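Local coordinates for ABC transporter, substrate binding protein (Mannopine) (PDB 5L9S) that probably serves as the periplasmic solute-binding component of an ABC transporter, capturing mannopine for uptake into the bacterial cell, at residues W22-V34 with R247-R259. Residues are numbered along the deposited sequence; the frame is centred on the assembly and turned at random.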
loop_
_atom_site.group_PDB
_atom_site.type_symbol
_atom_site.label_atom_id
_atom_site.label_comp_id
_atom_site.label_asym_id
_atom_site.label_seq_id
_atom_site.Cartn_x
_atom_site.Cartn_y
_atom_site.Cartn_z
ATOM N N TRP A 22 8.560 7.025 15.540
ATOM C CA TRP A 22 9.054 8.112 14.713
ATOM C C TRP A 22 9.006 9.502 15.348
ATOM O O TRP A 22 10.027 10.186 15.336
ATOM C CB TRP A 22 8.271 8.063 13.384
ATOM C CG TRP A 22 8.594 9.090 12.339
ATOM C CD1 TRP A 22 9.750 9.795 12.199
ATOM C CD2 TRP A 22 7.769 9.445 11.229
ATOM N NE1 TRP A 22 9.674 10.604 11.098
ATOM C CE2 TRP A 22 8.474 10.396 10.473
ATOM C CE3 TRP A 22 6.501 9.035 10.788
ATOM C CZ2 TRP A 22 7.949 10.963 9.307
ATOM C CZ3 TRP A 22 5.953 9.648 9.676
ATOM C CH2 TRP A 22 6.684 10.579 8.930
ATOM N N PHE A 23 7.857 9.933 15.881
ATOM C CA PHE A 23 7.700 11.294 16.415
ATOM C C PHE A 23 8.408 11.536 17.725
ATOM O O PHE A 23 9.185 12.488 17.792
ATOM C CB PHE A 23 6.221 11.695 16.502
ATOM C CG PHE A 23 5.480 11.505 15.194
ATOM C CD1 PHE A 23 6.134 11.663 13.968
ATOM C CD2 PHE A 23 4.125 11.204 15.184
ATOM C CE1 PHE A 23 5.451 11.486 12.768
ATOM C CE2 PHE A 23 3.444 11.026 13.975
ATOM C CZ PHE A 23 4.116 11.153 12.777
ATOM N N GLU A 24 8.159 10.718 18.764
ATOM C CA GLU A 24 8.837 10.886 20.048
ATOM C C GLU A 24 10.357 10.738 19.892
ATOM O O GLU A 24 11.043 11.684 20.311
ATOM C CB GLU A 24 8.255 10.004 21.164
ATOM C CG GLU A 24 6.972 10.592 21.736
ATOM C CD GLU A 24 6.054 9.685 22.543
ATOM O OE1 GLU A 24 6.343 8.470 22.662
ATOM O OE2 GLU A 24 5.030 10.196 23.051
ATOM N N PRO A 25 10.910 9.690 19.188
ATOM C CA PRO A 25 12.380 9.630 19.015
ATOM C C PRO A 25 12.974 10.875 18.342
ATOM O O PRO A 25 14.027 11.354 18.780
ATOM C CB PRO A 25 12.591 8.348 18.189
ATOM C CG PRO A 25 11.388 7.509 18.485
ATOM C CD PRO A 25 10.266 8.490 18.602
ATOM N N PHE A 26 12.263 11.431 17.333
ATOM C CA PHE A 26 12.662 12.638 16.599
ATOM C C PHE A 26 12.806 13.831 17.533
ATOM O O PHE A 26 13.861 14.469 17.541
ATOM C CB PHE A 26 11.648 12.960 15.478
ATOM C CG PHE A 26 11.923 14.250 14.736
ATOM C CD1 PHE A 26 12.938 14.321 13.786
ATOM C CD2 PHE A 26 11.142 15.380 14.955
ATOM C CE1 PHE A 26 13.187 15.500 13.096
ATOM C CE2 PHE A 26 11.388 16.561 14.255
ATOM C CZ PHE A 26 12.407 16.612 13.328
ATOM N N THR A 27 11.725 14.128 18.302
ATOM C CA THR A 27 11.591 15.204 19.283
ATOM C C THR A 27 12.695 15.090 20.341
ATOM O O THR A 27 13.258 16.098 20.775
ATOM C CB THR A 27 10.162 15.168 19.887
ATOM O OG1 THR A 27 9.192 15.397 18.855
ATOM C CG2 THR A 27 9.955 16.194 20.997
ATOM N N LYS A 28 13.010 13.852 20.741
ATOM C CA LYS A 28 14.039 13.599 21.735
ATOM C C LYS A 28 15.414 13.938 21.149
ATOM O O LYS A 28 16.194 14.622 21.802
ATOM C CB LYS A 28 13.952 12.149 22.232
ATOM C CG LYS A 28 14.491 11.965 23.632
ATOM C CD LYS A 28 13.976 10.666 24.245
ATOM C CE LYS A 28 14.345 10.522 25.707
ATOM N NZ LYS A 28 13.908 9.213 26.257
ATOM N N ALA A 29 15.667 13.550 19.891
ATOM C CA ALA A 29 16.936 13.810 19.206
ATOM C C ALA A 29 17.167 15.261 18.747
ATOM O O ALA A 29 18.323 15.690 18.632
ATOM C CB ALA A 29 17.079 12.887 18.013
ATOM N N THR A 30 16.085 15.998 18.436
ATOM C CA THR A 30 16.180 17.335 17.851
ATOM C C THR A 30 15.630 18.487 18.697
ATOM O O THR A 30 16.097 19.624 18.547
ATOM C CB THR A 30 15.486 17.333 16.474
ATOM O OG1 THR A 30 14.073 17.198 16.648
ATOM C CG2 THR A 30 16.001 16.240 15.539
ATOM N N GLY A 31 14.611 18.216 19.510
ATOM C CA GLY A 31 13.948 19.235 20.322
ATOM C C GLY A 31 12.736 19.838 19.632
ATOM O O GLY A 31 12.016 20.649 20.225
ATOM N N ILE A 32 12.517 19.443 18.369
ATOM C CA ILE A 32 11.404 19.866 17.523
ATOM C C ILE A 32 10.170 19.037 17.905
ATOM O O ILE A 32 10.196 17.799 17.818
ATOM C CB ILE A 32 11.755 19.721 16.012
ATOM C CG1 ILE A 32 13.045 20.488 15.653
ATOM C CG2 ILE A 32 10.578 20.147 15.129
ATOM C CD1 ILE A 32 13.849 19.867 14.495
ATOM N N LYS A 33 9.095 19.739 18.325
ATOM C CA LYS A 33 7.820 19.151 18.732
ATOM C C LYS A 33 7.033 18.699 17.497
ATOM O O LYS A 33 7.008 19.404 16.481
ATOM C CB LYS A 33 7.028 20.171 19.564
ATOM C CG LYS A 33 5.771 19.638 20.266
ATOM C CD LYS A 33 5.016 20.754 21.026
ATOM C CE LYS A 33 3.521 20.630 20.859
ATOM N NZ LYS A 33 2.794 21.813 21.402
ATOM N N VAL A 34 6.417 17.502 17.581
ATOM C CA VAL A 34 5.598 16.952 16.496
ATOM C C VAL A 34 4.127 17.032 16.915
ATOM O O VAL A 34 3.708 16.331 17.838
ATOM C CB VAL A 34 6.005 15.528 16.014
ATOM C CG1 VAL A 34 5.296 15.181 14.717
ATOM C CG2 VAL A 34 7.513 15.400 15.845
ATOM N N ARG A 247 8.691 24.312 6.921
ATOM C CA ARG A 247 9.221 23.564 5.769
ATOM C C ARG A 247 10.511 22.768 6.078
ATOM O O ARG A 247 10.572 21.560 5.818
ATOM C CB ARG A 247 9.445 24.516 4.566
ATOM C CG ARG A 247 9.378 23.829 3.194
ATOM C CD ARG A 247 10.177 24.549 2.116
ATOM N NE ARG A 247 11.614 24.280 2.222
ATOM C CZ ARG A 247 12.341 23.637 1.310
ATOM N NH1 ARG A 247 11.781 23.207 0.186
ATOM N NH2 ARG A 247 13.635 23.423 1.514
ATOM N N GLU A 248 11.520 23.456 6.640
ATOM C CA GLU A 248 12.842 22.931 7.004
ATOM C C GLU A 248 12.746 21.792 8.019
ATOM O O GLU A 248 13.311 20.715 7.801
ATOM C CB GLU A 248 13.770 24.068 7.502
ATOM C CG GLU A 248 13.080 25.338 8.018
ATOM C CD GLU A 248 13.592 26.669 7.493
ATOM O OE1 GLU A 248 14.805 26.939 7.639
ATOM O OE2 GLU A 248 12.763 27.470 7.001
ATOM N N ASN A 249 11.990 22.031 9.105
ATOM C CA ASN A 249 11.748 21.096 10.191
ATOM C C ASN A 249 10.974 19.890 9.710
ATOM O O ASN A 249 11.206 18.792 10.206
ATOM C CB ASN A 249 10.970 21.775 11.311
ATOM C CG ASN A 249 11.768 22.690 12.201
ATOM O OD1 ASN A 249 12.993 22.582 12.344
ATOM N ND2 ASN A 249 11.057 23.560 12.880
ATOM N N ALA A 250 10.035 20.095 8.770
ATOM C CA ALA A 250 9.222 19.033 8.191
ATOM C C ALA A 250 10.091 18.082 7.379
ATOM O O ALA A 250 9.881 16.870 7.447
ATOM C CB ALA A 250 8.127 19.624 7.325
ATOM N N LEU A 251 11.102 18.621 6.660
ATOM C CA LEU A 251 12.048 17.824 5.867
ATOM C C LEU A 251 13.063 17.053 6.740
ATOM O O LEU A 251 13.579 16.018 6.319
ATOM C CB LEU A 251 12.754 18.692 4.819
ATOM C CG LEU A 251 11.887 19.219 3.662
ATOM C CD1 LEU A 251 12.655 20.178 2.818
ATOM C CD2 LEU A 251 11.352 18.078 2.794
ATOM N N LYS A 252 13.329 17.553 7.961
ATOM C CA LYS A 252 14.213 16.924 8.948
ATOM C C LYS A 252 13.500 15.696 9.505
ATOM O O LYS A 252 14.147 14.693 9.812
ATOM C CB LYS A 252 14.516 17.904 10.107
ATOM C CG LYS A 252 15.542 18.975 9.808
ATOM C CD LYS A 252 15.978 19.616 11.123
ATOM C CE LYS A 252 16.536 21.007 10.962
ATOM N NZ LYS A 252 16.621 21.716 12.266
ATOM N N LEU A 253 12.159 15.798 9.655
ATOM C CA LEU A 253 11.290 14.728 10.135
ATOM C C LEU A 253 11.221 13.615 9.092
ATOM O O LEU A 253 11.239 12.435 9.464
ATOM C CB LEU A 253 9.892 15.265 10.514
ATOM C CG LEU A 253 8.881 14.252 11.062
ATOM C CD1 LEU A 253 9.337 13.638 12.356
ATOM C CD2 LEU A 253 7.550 14.876 11.249
ATOM N N ILE A 254 11.186 13.993 7.786
ATOM C CA ILE A 254 11.188 13.048 6.667
ATOM C C ILE A 254 12.530 12.298 6.616
ATOM O O ILE A 254 12.535 11.067 6.591
ATOM C CB ILE A 254 10.856 13.746 5.324
ATOM C CG1 ILE A 254 9.408 14.286 5.318
ATOM C CG2 ILE A 254 11.094 12.778 4.143
ATOM C CD1 ILE A 254 8.954 14.899 3.966
ATOM N N GLU A 255 13.661 13.050 6.612
ATOM C CA GLU A 255 15.035 12.528 6.589
ATOM C C GLU A 255 15.247 11.564 7.748
ATOM O O GLU A 255 15.848 10.500 7.545
ATOM C CB GLU A 255 16.060 13.679 6.662
ATOM C CG GLU A 255 17.495 13.270 6.339
ATOM C CD GLU A 255 18.598 14.282 6.605
ATOM O OE1 GLU A 255 18.340 15.507 6.530
ATOM O OE2 GLU A 255 19.742 13.837 6.851
ATOM N N PHE A 256 14.709 11.921 8.950
ATOM C CA PHE A 256 14.775 11.100 10.165
ATOM C C PHE A 256 14.210 9.712 9.921
ATOM O O PHE A 256 14.811 8.743 10.350
ATOM C CB PHE A 256 14.047 11.765 11.363
ATOM C CG PHE A 256 14.234 11.040 12.684
ATOM C CD1 PHE A 256 15.381 11.237 13.449
ATOM C CD2 PHE A 256 13.277 10.147 13.149
ATOM C CE1 PHE A 256 15.565 10.547 14.649
ATOM C CE2 PHE A 256 13.462 9.461 14.354
ATOM C CZ PHE A 256 14.601 9.671 15.099
ATOM N N TRP A 257 13.053 9.630 9.254
ATOM C CA TRP A 257 12.370 8.388 8.922
ATOM C C TRP A 257 13.157 7.583 7.901
ATOM O O TRP A 257 13.427 6.403 8.139
ATOM C CB TRP A 257 10.949 8.682 8.402
ATOM C CG TRP A 257 10.242 7.465 7.880
ATOM C CD1 TRP A 257 10.126 7.073 6.573
ATOM C CD2 TRP A 257 9.617 6.448 8.661
ATOM N NE1 TRP A 257 9.483 5.866 6.496
ATOM C CE2 TRP A 257 9.151 5.458 7.762
ATOM C CE3 TRP A 257 9.417 6.263 10.042
ATOM C CZ2 TRP A 257 8.452 4.323 8.194
ATOM C CZ3 TRP A 257 8.708 5.152 10.468
ATOM C CH2 TRP A 257 8.204 4.212 9.548
ATOM N N LEU A 258 13.498 8.202 6.752
ATOM C CA LEU A 258 14.201 7.494 5.677
ATOM C C LEU A 258 15.582 6.939 6.077
ATOM O O LEU A 258 15.971 5.852 5.620
ATOM C CB LEU A 258 14.299 8.359 4.408
ATOM C CG LEU A 258 12.990 8.544 3.658
ATOM C CD1 LEU A 258 13.121 9.629 2.618
ATOM C CD2 LEU A 258 12.460 7.186 3.056
ATOM N N ARG A 259 16.294 7.665 6.956
ATOM C CA ARG A 259 17.635 7.287 7.396
ATOM C C ARG A 259 17.664 6.429 8.668
ATOM O O ARG A 259 18.752 6.022 9.079
ATOM C CB ARG A 259 18.519 8.541 7.550
ATOM C CG ARG A 259 18.724 9.305 6.241
ATOM C CD ARG A 259 19.986 10.122 6.224
ATOM N NE ARG A 259 20.628 10.068 4.905
ATOM C CZ ARG A 259 20.607 11.059 4.022
ATOM N NH1 ARG A 259 21.209 10.922 2.851
ATOM N NH2 ARG A 259 20.004 12.205 4.313
#
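Phe26 and Phe256 meet where the C-terminal half of helix 12-30 crosses helix 247-258, a helix-on-helix packing against the sheet of one lobe of this periplasmic binding protein fold. The helix axes run at 114° to each other and come within 10.5 Å. Phe256 acts as a knob, seated among Trp22, Pro25, Phe26 and Ala29.

The aromatic contacts come first. Phe26 turns its ring edge to the face of Phe256 in an offset edge-to-face pair, planes at 74°, while its own CA sits over that same Phe256 ring, 4.0 Å from the centroid. Leu253 CD1 lies on one face of the Phe26 ring, 3.7 Å from its centroid; Thr30 OG1 is over the other. Trp22 is sandwiched too: Phe23 CE1 lies against one face of the indole and Trp257 CB against the opposite one.

Aliphatic packing extends the interface toward the strand that follows. Ile32 CD1 lies 4.0 Å from Lys252 CD and also reaches the side chain of Asn249, and Val34 CG1 touches Leu253 CD2. Ile32 touches Val5 and Val34 touches Ile7 of strand 4-9, the parallel neighbour of strand 33-38. Trp22 and Trp257, one from each helix, both touch Ile238 of strand 224-240, so both helices pack on the same sheet.

One polar bond joins the two segments. With CG of Trp22 anti to the backbone N (chi1 -180°), the indole extends toward helix 247-258, and NE1 of Trp22 donates to the backbone O of Leu253 at 2.9 Å, the acceptor lying almost exactly in the indole plane.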